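Local coordinates for Alpha/beta hydrolase fold protein (Chitinophaga pinensis, PDB 4PW0) that probably acts as a hydrolase of the alpha/beta hydrolase fold, with a presumed serine nucleophile on a strand-to-helix turn, its substrate not being established, at residues A14-I19 against A27-G32; I40-F45 against F104-F109; T46-N51 against Q193-Q198; G79-N84 against I200-T205; F114-M119 against R128-V133. All blocks are in the same frame, centred on the assembly; numbering follows the deposited sequence.

Interaction 1. Residues A14-I19 against A27-G32; sequences APTQYI and AYRSLG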
# COMPACT_ATOMS: atom_id res chain seq x y z
N ALA A 14 4.49 -24.54 17.55
CA ALA A 14 4.89 -25.40 16.44
C ALA A 14 6.28 -26.01 16.75
O ALA A 14 7.23 -25.30 17.02
CB ALA A 14 4.93 -24.60 15.14
N PRO A 15 6.43 -27.37 16.67
CA PRO A 15 7.71 -27.93 17.00
C PRO A 15 8.71 -27.64 15.90
O PRO A 15 8.32 -27.57 14.72
CB PRO A 15 7.44 -29.44 17.07
CG PRO A 15 6.24 -29.64 16.26
CD PRO A 15 5.41 -28.39 16.45
N THR A 16 9.97 -27.53 16.29
CA THR A 16 11.03 -27.50 15.32
C THR A 16 11.18 -28.91 14.73
O THR A 16 11.35 -29.89 15.44
CB THR A 16 12.30 -26.94 15.94
OG1 THR A 16 12.01 -25.66 16.55
CG2 THR A 16 13.40 -26.80 14.89
N GLN A 17 11.05 -28.98 13.41
CA GLN A 17 11.18 -30.21 12.64
C GLN A 17 12.48 -30.18 11.85
O GLN A 17 13.11 -29.13 11.67
CB GLN A 17 9.99 -30.40 11.73
CG GLN A 17 8.68 -30.48 12.48
CD GLN A 17 7.50 -30.79 11.58
OE1 GLN A 17 6.62 -29.94 11.34
NE2 GLN A 17 7.47 -31.99 11.05
N TYR A 18 12.91 -31.36 11.42
CA TYR A 18 14.18 -31.49 10.74
C TYR A 18 13.98 -32.40 9.56
O TYR A 18 13.23 -33.41 9.62
CB TYR A 18 15.28 -32.04 11.67
CG TYR A 18 15.45 -31.28 12.95
CD1 TYR A 18 16.23 -30.11 13.02
CD2 TYR A 18 14.75 -31.66 14.07
CE1 TYR A 18 16.30 -29.40 14.20
CE2 TYR A 18 14.82 -30.95 15.25
CZ TYR A 18 15.60 -29.82 15.31
OH TYR A 18 15.65 -29.12 16.49
N ILE A 19 14.66 -32.06 8.47
CA ILE A 19 14.67 -32.89 7.27
C ILE A 19 16.07 -32.94 6.67
O ILE A 19 16.74 -31.90 6.53
CB ILE A 19 13.61 -32.49 6.22
CG1 ILE A 19 13.58 -33.51 5.07
CG2 ILE A 19 13.85 -31.08 5.68
CD1 ILE A 19 12.37 -33.36 4.17
N ALA A 27 16.37 -27.29 9.56
CA ALA A 27 15.42 -27.05 10.61
C ALA A 27 14.28 -26.13 10.10
O ALA A 27 14.52 -25.13 9.41
CB ALA A 27 16.10 -26.40 11.81
N TYR A 28 13.04 -26.48 10.45
CA TYR A 28 11.90 -25.72 10.00
C TYR A 28 10.73 -25.90 10.92
O TYR A 28 10.72 -26.78 11.80
CB TYR A 28 11.53 -26.12 8.57
CG TYR A 28 10.91 -27.50 8.45
CD1 TYR A 28 11.71 -28.64 8.41
CD2 TYR A 28 9.53 -27.66 8.38
CE1 TYR A 28 11.12 -29.91 8.27
CE2 TYR A 28 8.95 -28.91 8.27
CZ TYR A 28 9.77 -30.02 8.20
OH TYR A 28 9.16 -31.27 8.10
N ARG A 29 9.76 -25.04 10.73
CA ARG A 29 8.45 -25.15 11.38
C ARG A 29 7.34 -24.94 10.39
O ARG A 29 7.46 -24.19 9.41
CB ARG A 29 8.32 -24.20 12.58
CG ARG A 29 9.44 -24.27 13.58
CD ARG A 29 9.23 -23.40 14.79
NE ARG A 29 10.40 -23.32 15.62
CZ ARG A 29 10.83 -22.25 16.27
NH1 ARG A 29 10.18 -21.09 16.17
NH2 ARG A 29 11.92 -22.34 16.98
N SER A 30 6.23 -25.63 10.62
CA SER A 30 5.05 -25.52 9.81
C SER A 30 3.90 -25.03 10.68
O SER A 30 3.59 -25.64 11.73
CB SER A 30 4.70 -26.84 9.13
OG SER A 30 3.61 -26.71 8.26
N LEU A 31 3.35 -23.89 10.31
CA LEU A 31 2.26 -23.28 11.04
C LEU A 31 0.99 -23.35 10.27
O LEU A 31 0.96 -23.37 9.04
CB LEU A 31 2.55 -21.81 11.36
CG LEU A 31 3.54 -21.51 12.47
CD1 LEU A 31 4.92 -22.07 12.27
CD2 LEU A 31 3.61 -20.00 12.69
N GLY A 32 -0.11 -23.36 11.04
CA GLY A 32 -1.42 -23.45 10.41
C GLY A 32 -1.75 -24.88 9.98
O GLY A 32 -0.97 -25.82 10.16
O HOH W 1 6.34 -27.55 12.87
O HOH W 2 10.65 -33.58 8.70
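Residues Q17 and Y28 pair across an antiparallel beta hairpin at one edge of the central sheet. Strand 17-21 is the outermost strand, and strand 24-31 lies between it and strand 66-69. Q17 and Y28 form a hydrogen-bonded pair. Q17 N donates to Y28 O over 2.7 Å, and Y28 N returns a bond to Q17 O over 2.9 Å. Y18 and A27 follow as a non-hydrogen-bonded pair, with Y18 CE1 lying 3.8 Å from A27 CB. Q17 and Y28 also meet by side chain. Y28 CG sits between the backbone N and the carbonyl carbon (chi1 72°), which turns the ring back over Q17. Q17 CB rests over one ring face, 3.8 Å from the ring centroid, a CH-pi contact. Two waters tie the strands further. One joins P15 O, Q17 OE1 and S30 N; the other joins Y18 O to Y28 OH.

On the face of Y18 and A27, R29 runs extended from CG to NE and reaches T16. R29 NE donates to T16 OG1 over 3.0 Å at 161°, and OG1 lies at the guanidinium edge, near its plane. R29 NH2 adds a weak bond to the same oxygen and, in one of the two conformers of D50, a salt bridge to that residue. Cut back to an alanine, R29 would probably leave D50 without this charged mate and take from T16 OG1 two N-H partners, the NH2 one weak. At the open end of the hairpin, A14 CB touches L31 CD1. Such an antiparallel hairpin leading into a mainly parallel sheet is typical of the alpha/beta hydrolase fold.

Interaction 2. Residues I40-F45 against F104-F109; sequences ICFQHF and FDVLGF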
# COMPACT_ATOMS: atom_id res chain seq x y z
N ILE A 40 5.97 -19.96 1.83
CA ILE A 40 7.33 -20.21 2.32
C ILE A 40 8.00 -18.86 2.62
O ILE A 40 8.01 -17.97 1.79
CB ILE A 40 8.22 -20.93 1.28
CG1 ILE A 40 7.50 -22.11 0.61
CG2 ILE A 40 9.54 -21.39 1.92
CD1 ILE A 40 7.04 -23.18 1.58
N CYS A 41 8.56 -18.75 3.81
CA CYS A 41 9.11 -17.50 4.34
C CYS A 41 10.62 -17.56 4.42
O CYS A 41 11.20 -18.57 4.86
CB CYS A 41 8.53 -17.20 5.73
SG CYS A 41 6.74 -17.03 5.73
N PHE A 42 11.27 -16.48 4.02
CA PHE A 42 12.71 -16.37 3.90
C PHE A 42 13.22 -15.22 4.75
O PHE A 42 12.78 -14.09 4.58
CB PHE A 42 13.15 -16.17 2.44
CG PHE A 42 12.71 -17.28 1.51
CD1 PHE A 42 11.40 -17.37 1.07
CD2 PHE A 42 13.64 -18.21 1.06
CE1 PHE A 42 10.99 -18.38 0.21
CE2 PHE A 42 13.22 -19.23 0.20
CZ PHE A 42 11.91 -19.33 -0.20
N GLN A 43 14.11 -15.55 5.66
CA GLN A 43 14.46 -14.67 6.80
C GLN A 43 15.50 -13.59 6.50
O GLN A 43 16.25 -13.66 5.51
CB GLN A 43 14.89 -15.56 7.97
CG GLN A 43 15.07 -14.94 9.35
CD GLN A 43 13.87 -14.19 9.85
OE1 GLN A 43 13.41 -13.19 9.25
NE2 GLN A 43 13.28 -14.70 10.94
N HIS A 44 15.56 -12.59 7.39
CA HIS A 44 16.55 -11.52 7.32
C HIS A 44 17.94 -11.87 7.76
O HIS A 44 18.17 -12.95 8.29
CB HIS A 44 16.04 -10.33 8.17
CG HIS A 44 16.10 -10.53 9.66
ND1 HIS A 44 17.26 -10.38 10.38
CD2 HIS A 44 15.13 -10.76 10.58
CE1 HIS A 44 17.01 -10.57 11.67
NE2 HIS A 44 15.73 -10.76 11.82
N PHE A 45 18.87 -10.89 7.65
CA PHE A 45 20.32 -11.02 8.05
C PHE A 45 20.48 -11.32 9.53
O PHE A 45 20.06 -10.56 10.36
CB PHE A 45 21.04 -9.70 7.74
CG PHE A 45 22.48 -9.60 8.22
CD1 PHE A 45 23.43 -10.52 7.83
CD2 PHE A 45 22.89 -8.55 8.99
CE1 PHE A 45 24.75 -10.38 8.25
CE2 PHE A 45 24.18 -8.41 9.44
CZ PHE A 45 25.14 -9.34 9.06
N PHE A 104 4.09 -22.81 -4.66
CA PHE A 104 3.97 -22.15 -3.37
C PHE A 104 4.08 -20.64 -3.56
O PHE A 104 4.55 -20.18 -4.57
CB PHE A 104 5.07 -22.67 -2.42
CG PHE A 104 6.46 -22.66 -3.01
CD1 PHE A 104 6.93 -23.75 -3.72
CD2 PHE A 104 7.30 -21.57 -2.88
CE1 PHE A 104 8.20 -23.78 -4.26
CE2 PHE A 104 8.57 -21.58 -3.41
CZ PHE A 104 9.03 -22.70 -4.11
N ASP A 105 3.60 -19.92 -2.56
CA ASP A 105 3.84 -18.48 -2.48
C ASP A 105 5.11 -18.28 -1.65
O ASP A 105 5.51 -19.14 -0.86
CB ASP A 105 2.67 -17.79 -1.79
CG ASP A 105 1.38 -17.89 -2.57
OD1 ASP A 105 1.41 -17.78 -3.84
OD2 ASP A 105 0.32 -17.99 -1.91
N VAL A 106 5.72 -17.09 -1.79
CA VAL A 106 6.93 -16.77 -1.03
C VAL A 106 6.83 -15.39 -0.38
O VAL A 106 6.24 -14.47 -0.94
CB VAL A 106 8.21 -16.84 -1.88
CG1 VAL A 106 8.40 -18.25 -2.42
CG2 VAL A 106 8.19 -15.85 -3.04
N LEU A 107 7.47 -15.29 0.79
CA LEU A 107 7.60 -14.01 1.51
C LEU A 107 9.07 -13.89 1.89
O LEU A 107 9.60 -14.74 2.60
CB LEU A 107 6.72 -14.01 2.77
CG LEU A 107 6.75 -12.74 3.66
CD1 LEU A 107 5.60 -12.84 4.65
CD2 LEU A 107 8.00 -12.65 4.40
N GLY A 108 9.74 -12.85 1.42
CA GLY A 108 11.14 -12.66 1.71
C GLY A 108 11.34 -11.31 2.39
O GLY A 108 10.95 -10.28 1.85
N PHE A 109 12.03 -11.35 3.55
CA PHE A 109 12.38 -10.13 4.28
C PHE A 109 13.89 -9.92 4.20
O PHE A 109 14.66 -10.81 4.55
CB PHE A 109 11.93 -10.29 5.74
CG PHE A 109 12.32 -9.14 6.67
CD1 PHE A 109 12.26 -7.83 6.24
CD2 PHE A 109 12.68 -9.39 7.99
CE1 PHE A 109 12.60 -6.79 7.09
CE2 PHE A 109 12.98 -8.35 8.85
CZ PHE A 109 12.95 -7.04 8.39
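I40, C41 and F42 pair with V106, L107 and G108 as parallel strands in the core of the alpha/beta hydrolase sheet. Four backbone hydrogen bonds join the strands. I40 N donates to D105 O and F42 N to L107 O. In the other direction, L107 N donates to I40 O and F109 N to F42 O, the last over 3.0 Å at 176°. Weaker CA-H...O contacts run beside them, such as C41 CA to L107 O at 3.3 Å.

Apolar contacts lie on both faces. On the face of I40 and F42, I40 CG1 meets F104 CD2, in one of the two conformers of I40. F42 CE1 approaches V106 CG1 at 3.7 Å, while L107 O lies at the edge of the F42 ring. F42 also packs against I115, V116 and M119 of helix 111-122. On the other face, C41 SG lies 4.2 Å from L107 CB.

The aromatic contact comes at the C-terminal ends of the strands, H44 just past its own. H44 and F109 run side by side, with ring planes 76° apart, and H44 CB reaches F109 CD2 at 3.5 Å. G108 begins a probable nucleophile elbow, and H44 touches residues of a possible Ser-His-Asp triad.

One side-chain bond steadies the loop after F42. Q43 bends at chi2 (55°), and its OE1 accepts from H44 N over 2.9 Å, on a lone pair in the carbonyl plane.

Interaction 3. Residues T46-N51 against Q193-Q198; sequences TGTLDN and QDASAQ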
# COMPACT_ATOMS: atom_id res chain seq x y z
N THR A 46 21.11 -12.45 9.82
CA THR A 46 21.35 -13.02 11.15
C THR A 46 20.11 -13.65 11.78
O THR A 46 20.23 -14.25 12.85
CB THR A 46 21.99 -12.08 12.19
OG1 THR A 46 20.98 -11.22 12.78
CG2 THR A 46 23.11 -11.29 11.62
N GLY A 47 18.95 -13.54 11.16
CA GLY A 47 17.72 -14.05 11.79
C GLY A 47 17.62 -15.54 11.77
O GLY A 47 18.07 -16.20 10.83
N THR A 48 16.97 -16.06 12.80
CA THR A 48 16.66 -17.50 12.93
C THR A 48 15.16 -17.67 12.99
O THR A 48 14.40 -16.75 12.75
CB THR A 48 17.36 -18.08 14.18
OG1 THR A 48 16.74 -17.53 15.35
CG2 THR A 48 18.87 -17.79 14.14
N LEU A 49 14.72 -18.89 13.28
CA LEU A 49 13.32 -19.16 13.31
C LEU A 49 12.56 -18.24 14.29
O LEU A 49 11.40 -17.87 14.03
CB LEU A 49 13.01 -20.61 13.70
CG LEU A 49 13.47 -21.64 12.67
CD1 LEU A 49 13.51 -23.04 13.30
CD2 LEU A 49 12.54 -21.65 11.46
N ASP A 50 13.25 -17.88 15.39
CA ASP A 50 12.71 -17.12 16.50
C ASP A 50 12.69 -15.58 16.26
O ASP A 50 12.23 -14.82 17.12
CB ASP A 50 13.52 -17.45 17.78
CG ASP A 50 13.44 -18.93 18.18
OD1 ASP A 50 12.40 -19.61 17.96
OD2 ASP A 50 14.51 -19.35 18.74
N ASN A 51 13.24 -15.16 15.12
CA ASN A 51 13.18 -13.72 14.74
C ASN A 51 11.95 -13.38 13.95
O ASN A 51 11.67 -12.20 13.68
CB ASN A 51 14.44 -13.35 13.98
CG ASN A 51 15.65 -13.36 14.89
OD1 ASN A 51 16.41 -14.34 14.99
ND2 ASN A 51 15.81 -12.25 15.64
N GLN A 193 18.71 -22.11 17.84
CA GLN A 193 20.03 -21.58 18.11
C GLN A 193 20.19 -20.21 17.44
O GLN A 193 19.44 -19.88 16.56
CB GLN A 193 21.10 -22.52 17.56
CG GLN A 193 21.24 -23.85 18.28
CD GLN A 193 22.35 -24.72 17.69
OE1 GLN A 193 22.97 -24.40 16.66
NE2 GLN A 193 22.60 -25.83 18.35
N ASP A 194 21.19 -19.46 17.86
CA ASP A 194 21.53 -18.21 17.17
C ASP A 194 22.14 -18.53 15.83
O ASP A 194 22.49 -19.70 15.54
CB ASP A 194 22.48 -17.37 18.01
CG ASP A 194 21.85 -16.91 19.33
OD1 ASP A 194 20.67 -16.42 19.33
OD2 ASP A 194 22.59 -17.04 20.33
N ALA A 195 22.32 -17.53 14.97
CA ALA A 195 22.70 -17.81 13.57
C ALA A 195 24.01 -18.58 13.38
O ALA A 195 24.11 -19.37 12.46
CB ALA A 195 22.78 -16.53 12.77
N SER A 196 25.00 -18.27 14.21
CA SER A 196 26.44 -18.74 14.11
C SER A 196 27.31 -17.72 13.40
O SER A 196 26.91 -17.10 12.42
CB SER A 196 26.74 -20.18 13.50
OG SER A 196 26.66 -20.15 12.08
N ALA A 197 28.55 -17.61 13.87
CA ALA A 197 29.48 -16.67 13.29
C ALA A 197 29.69 -16.95 11.83
O ALA A 197 29.71 -16.01 11.00
CB ALA A 197 30.80 -16.75 14.05
N GLN A 198 29.85 -18.21 11.45
CA GLN A 198 30.09 -18.53 10.04
C GLN A 198 28.93 -18.05 9.16
O GLN A 198 29.12 -17.49 8.08
CB GLN A 198 30.35 -20.02 9.85
CG GLN A 198 30.82 -20.38 8.45
CD GLN A 198 29.69 -20.49 7.42
OE1 GLN A 198 28.57 -20.90 7.69
NE2 GLN A 198 30.04 -20.18 6.17
O HOH W 3 21.16 -14.89 15.39
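T48 chi1 of 68° places OG1 between the backbone N and the carbonyl carbon and sets CG2 anti to the carbonyl carbon, where it meets Q193 and A195. This joins two loops of the alpha/beta hydrolase fold: the one after strand 39-42, and the one leading into helix 197-212. T48 CG2 lies 3.2 Å from Q193 O. A195 has two conformers, and its contacts are described for one of them. In it the same T48 methyl is 3.6 Å from A195 N and 4.3 Å from A195 CB. It packs against the backbone between Q193 and A195 as well as against the alanine methyl. A195 CB points back across the contact and comes within 3.4 Å of T46 O.

The direct contacts are van der Waals packing. In this conformer one water supplies a polar link: it donates to T46 O and accepts from A195 N. A195 also has a backbone bond to G75.

Other bonds tie the 46-51 loop to D192, just before the second segment. D192 OD2 accepts from L49 N, and D192 N donates to D50 OD2 in one of two conformers of D50. At the start of helix 197-212, S196 is the N-cap.

Within the first loop, T48 and N51 bond to each other. These bonds fix the backbone from which the T48 methyl projects. N51 N donates to T48 O, and N51 OD1 accepts from T48 N over 2.8 Å at 170°.

Interaction 4. Residues G79-N84 against I200-T205; sequences GTTPDN and IGAQLT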
# COMPACT_ATOMS: atom_id res chain seq x y z
N GLY A 79 25.58 -27.55 8.37
CA GLY A 79 26.36 -27.23 7.22
C GLY A 79 26.95 -25.82 7.22
O GLY A 79 26.96 -25.12 8.25
N THR A 80 27.45 -25.44 6.06
CA THR A 80 28.21 -24.22 5.82
C THR A 80 27.31 -23.29 5.00
O THR A 80 26.81 -23.66 3.97
CB THR A 80 29.45 -24.55 4.99
OG1 THR A 80 30.29 -25.41 5.74
CG2 THR A 80 30.27 -23.32 4.67
N THR A 81 27.05 -22.10 5.53
CA THR A 81 26.28 -21.12 4.77
C THR A 81 27.12 -20.62 3.59
O THR A 81 28.26 -20.21 3.79
CB THR A 81 25.95 -19.93 5.70
OG1 THR A 81 25.26 -20.39 6.86
CG2 THR A 81 25.14 -18.85 4.98
N PRO A 82 26.55 -20.64 2.37
CA PRO A 82 27.35 -20.14 1.23
C PRO A 82 27.38 -18.60 1.17
O PRO A 82 26.60 -17.96 1.88
CB PRO A 82 26.60 -20.69 0.03
CG PRO A 82 25.16 -20.72 0.49
CD PRO A 82 25.20 -21.08 1.95
N ASP A 83 28.28 -18.06 0.36
CA ASP A 83 28.58 -16.64 0.40
C ASP A 83 27.81 -15.78 -0.60
O ASP A 83 28.18 -14.63 -0.83
CB ASP A 83 30.10 -16.40 0.29
CG ASP A 83 30.64 -16.65 -1.09
OD1 ASP A 83 29.90 -17.05 -1.99
OD2 ASP A 83 31.89 -16.45 -1.26
N ASN A 84 26.76 -16.34 -1.19
CA ASN A 84 26.06 -15.67 -2.27
C ASN A 84 24.59 -16.09 -2.33
O ASN A 84 24.22 -17.24 -2.02
CB ASN A 84 26.77 -15.97 -3.61
CG ASN A 84 26.76 -17.44 -4.00
OD1 ASN A 84 25.90 -17.89 -4.76
ND2 ASN A 84 27.68 -18.20 -3.43
N ILE A 200 26.78 -15.65 9.77
CA ILE A 200 26.73 -14.18 9.74
C ILE A 200 27.75 -13.66 8.72
O ILE A 200 27.42 -12.80 7.91
CB ILE A 200 26.95 -13.55 11.13
CG1 ILE A 200 25.87 -14.01 12.12
CG2 ILE A 200 26.99 -12.03 11.03
CD1 ILE A 200 26.19 -13.69 13.55
N GLY A 201 28.98 -14.19 8.74
CA GLY A 201 29.99 -13.72 7.77
C GLY A 201 29.61 -14.02 6.34
O GLY A 201 29.79 -13.17 5.45
N ALA A 202 29.03 -15.20 6.09
CA ALA A 202 28.63 -15.56 4.75
C ALA A 202 27.50 -14.63 4.26
O ALA A 202 27.50 -14.18 3.11
CB ALA A 202 28.17 -17.01 4.72
N GLN A 203 26.54 -14.36 5.14
CA GLN A 203 25.44 -13.46 4.79
C GLN A 203 25.90 -12.05 4.56
O GLN A 203 25.41 -11.41 3.64
CB GLN A 203 24.36 -13.49 5.86
CG GLN A 203 23.63 -14.82 5.95
CD GLN A 203 22.60 -14.81 7.04
OE1 GLN A 203 22.46 -13.84 7.79
NE2 GLN A 203 21.86 -15.91 7.16
N LEU A 204 26.83 -11.55 5.37
CA LEU A 204 27.34 -10.19 5.15
C LEU A 204 27.98 -10.09 3.78
O LEU A 204 27.75 -9.11 3.03
CB LEU A 204 28.30 -9.77 6.27
CG LEU A 204 28.74 -8.32 6.30
CD1 LEU A 204 29.09 -7.89 7.71
CD2 LEU A 204 29.94 -8.08 5.42
N THR A 205 28.73 -11.11 3.40
CA THR A 205 29.33 -11.16 2.08
C THR A 205 28.26 -11.17 0.97
O THR A 205 28.33 -10.42 -0.01
CB THR A 205 30.24 -12.41 1.94
OG1 THR A 205 31.19 -12.38 3.00
CG2 THR A 205 30.97 -12.40 0.61
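T81 meets A202 where the loop before helix 85-98 packs against helix 197-212, in a loop-to-helix contact of the alpha/beta hydrolase fold. T81 CB lies 3.8 Å from A202 CB. From there the side chain divides. CG2 stands anti to the backbone N (chi1 -57° for OG1) and comes to 3.6 Å from A202 CB. It also lies near Q203 CG, a looser contact. OG1 turns to K72 O, to which it is hydrogen-bonded.

A202 CB points toward the loop and sits against two carbonyl oxygens. T81 O is 3.3 Å from it and P82 O 3.4 Å. These are packing contacts of a methyl, and its small size lets the loop backbone come close to the helix. D83 CA and A202 CA are the nearest pair of alpha carbons.

T205 lies one turn further along the helix. Its CG2 rests 3.9 Å from D83 O and 4.1 Å from D83 CB. Its OG1 donates to G201 O, which also accepts from T205 N, on the opposite face of its plane. A glycine in place of T205 would probably leave D83 without its methyl neighbour, open a small gap beside the loop and cost G201 O its hydroxyl donor.

Further bonds hold the loop on both sides of the packing. Q198 OE1 accepts from T81 N. N84 is the N-cap of helix 85-98, with OD1 bonded to A87 N. N84 ND2 donates to D83 OD1 over 2.9 Å at 168°.

Interaction 5. Residues F114-M119 against R128-V133; sequences FIVQYM and RKIIIV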
# COMPACT_ATOMS: atom_id res chain seq x y z
N PHE A 114 15.94 -10.80 -1.32
CA PHE A 114 16.83 -11.01 -2.47
C PHE A 114 16.64 -12.44 -3.01
O PHE A 114 16.48 -12.66 -4.24
CB PHE A 114 18.30 -10.90 -2.08
CG PHE A 114 18.73 -9.61 -1.45
CD1 PHE A 114 17.99 -8.44 -1.53
CD2 PHE A 114 19.92 -9.57 -0.77
CE1 PHE A 114 18.42 -7.27 -0.90
CE2 PHE A 114 20.36 -8.42 -0.16
CZ PHE A 114 19.65 -7.26 -0.22
N ILE A 115 16.55 -13.40 -2.10
CA ILE A 115 16.40 -14.82 -2.48
C ILE A 115 15.10 -15.02 -3.25
O ILE A 115 15.09 -15.74 -4.28
CB ILE A 115 16.48 -15.73 -1.24
CG1 ILE A 115 17.91 -15.74 -0.67
CG2 ILE A 115 16.06 -17.17 -1.57
CD1 ILE A 115 18.04 -16.31 0.73
N VAL A 116 13.99 -14.40 -2.85
CA VAL A 116 12.74 -14.67 -3.57
C VAL A 116 12.78 -14.08 -4.98
O VAL A 116 12.17 -14.64 -5.87
CB VAL A 116 11.48 -14.21 -2.82
CG1 VAL A 116 11.38 -14.95 -1.48
CG2 VAL A 116 11.42 -12.69 -2.59
N GLN A 117 13.47 -12.96 -5.17
CA GLN A 117 13.64 -12.41 -6.53
C GLN A 117 14.43 -13.39 -7.41
O GLN A 117 14.04 -13.68 -8.53
CB GLN A 117 14.37 -11.10 -6.51
CG GLN A 117 13.62 -9.94 -5.87
CD GLN A 117 14.51 -8.72 -5.77
OE1 GLN A 117 14.92 -8.15 -6.79
NE2 GLN A 117 14.79 -8.30 -4.55
N TYR A 118 15.56 -13.87 -6.89
CA TYR A 118 16.40 -14.78 -7.64
C TYR A 118 15.63 -16.08 -7.93
O TYR A 118 15.70 -16.64 -9.04
CB TYR A 118 17.73 -15.02 -6.93
CG TYR A 118 18.75 -15.65 -7.84
CD1 TYR A 118 19.36 -14.90 -8.82
CD2 TYR A 118 19.04 -16.99 -7.79
CE1 TYR A 118 20.25 -15.45 -9.72
CE2 TYR A 118 19.94 -17.56 -8.71
CZ TYR A 118 20.54 -16.79 -9.65
OH TYR A 118 21.43 -17.37 -10.55
N MSE A 119 14.89 -16.59 -6.95
CA MSE A 119 14.11 -17.82 -7.12
C MSE A 119 13.07 -17.67 -8.19
O MSE A 119 12.82 -18.59 -8.98
CB MSE A 119 13.44 -18.24 -5.80
CG MSE A 119 12.98 -19.70 -5.83
SE MSE A 119 12.18 -20.26 -4.16
CE MSE A 119 13.84 -20.42 -3.19
N ARG A 128 3.87 -18.95 -7.12
CA ARG A 128 2.66 -18.28 -7.51
C ARG A 128 2.76 -16.76 -7.24
O ARG A 128 2.91 -15.99 -8.20
CB ARG A 128 1.47 -18.92 -6.83
CG ARG A 128 0.17 -18.35 -7.33
CD ARG A 128 -1.06 -18.85 -6.58
NE ARG A 128 -1.08 -18.42 -5.19
CZ ARG A 128 -2.17 -18.20 -4.47
NH1 ARG A 128 -3.39 -18.38 -4.99
NH2 ARG A 128 -2.05 -17.76 -3.21
N LYS A 129 2.70 -16.36 -5.96
CA LYS A 129 2.79 -14.93 -5.63
C LYS A 129 4.00 -14.69 -4.74
O LYS A 129 4.47 -15.58 -4.03
CB LYS A 129 1.53 -14.49 -4.87
CG LYS A 129 0.25 -14.65 -5.71
CD LYS A 129 -0.98 -14.11 -4.98
CE LYS A 129 -2.25 -14.42 -5.68
NZ LYS A 129 -3.49 -13.92 -5.08
N ILE A 130 4.46 -13.44 -4.77
CA ILE A 130 5.69 -13.04 -4.09
C ILE A 130 5.42 -11.82 -3.19
O ILE A 130 4.82 -10.85 -3.64
CB ILE A 130 6.76 -12.64 -5.13
CG1 ILE A 130 7.00 -13.78 -6.12
CG2 ILE A 130 8.04 -12.14 -4.49
CD1 ILE A 130 7.91 -13.37 -7.26
N ILE A 131 5.93 -11.88 -1.96
CA ILE A 131 5.96 -10.72 -1.05
C ILE A 131 7.42 -10.39 -0.75
O ILE A 131 8.17 -11.29 -0.36
CB ILE A 131 5.21 -11.01 0.25
CG1 ILE A 131 3.77 -11.43 -0.04
CG2 ILE A 131 5.26 -9.78 1.17
CD1 ILE A 131 3.20 -12.35 1.01
N ILE A 132 7.80 -9.13 -0.93
CA ILE A 132 9.14 -8.62 -0.67
C ILE A 132 9.01 -7.55 0.40
O ILE A 132 8.29 -6.57 0.18
CB ILE A 132 9.81 -8.05 -1.92
CG1 ILE A 132 9.97 -9.11 -2.99
CG2 ILE A 132 11.15 -7.40 -1.55
CD1 ILE A 132 10.41 -8.58 -4.33
N VAL A 133 9.72 -7.72 1.51
CA VAL A 133 9.71 -6.74 2.61
C VAL A 133 11.13 -6.26 2.83
O VAL A 133 12.04 -7.07 2.96
CB VAL A 133 9.17 -7.33 3.91
CG1 VAL A 133 9.10 -6.28 4.99
CG2 VAL A 133 7.83 -8.01 3.68
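V116 and I130 lie alongside, their side chains pointing opposite ways, V116 from helix 111-122 and I130 from strand 127-133. V116 and I132 are placed in the same manner. The CB atoms of all three point across the contact. V116 CG2 does the touching: it lies 3.9 Å from I130 CG2 and 3.9 Å from I132 CG1. Its chi1 of -62° sets CG2 between the backbone N and the carbonyl carbon, where it reaches both isoleucines. I131, between them, points its CB away.

Q117 crosses I132 at about a right angle. Its CG meets I132 CD1 at 3.8 Å. The chain then runs on extended, and Q117 NE2 donates to G113 O and A136 O. The aliphatic part of the glutamine thus packs, while its amide is hydrogen-bonded within the buried interior.

The helix and strand axes come within 8.7 Å and run at 150°, close to antiparallel. They are the second and third elements of a beta-alpha-beta unit that begins with strand 104-109. V116 and I130 both also touch V106 of that first strand. On the other side of the sheet, I131 packs against F272, T276 and F279 of helix 269-282.

Interactions 1, 2 and 5 all lie on the central sheet. Interactions 2 and 5 are closest, with centres 7 Å apart. Strands 104-109 and 127-133 are neighbours, V106 O lies 2.8 Å from I131 N, and D105 OD2 forms a salt bridge with R128 NH2. Interaction 1 is at the sheet edge, 15 Å from interaction 2 between centres. Its R29 touches interaction 3 at D50. Interactions 3 and 4 share helix 197-212, and T46 N lies 2.8 Å from Q203 OE1. Q43 NE2 joins interaction 2 to T48 O of interaction 3. The probable nucleophile elbow starts at G108 in interaction 2 and leads into the helix of interaction 5.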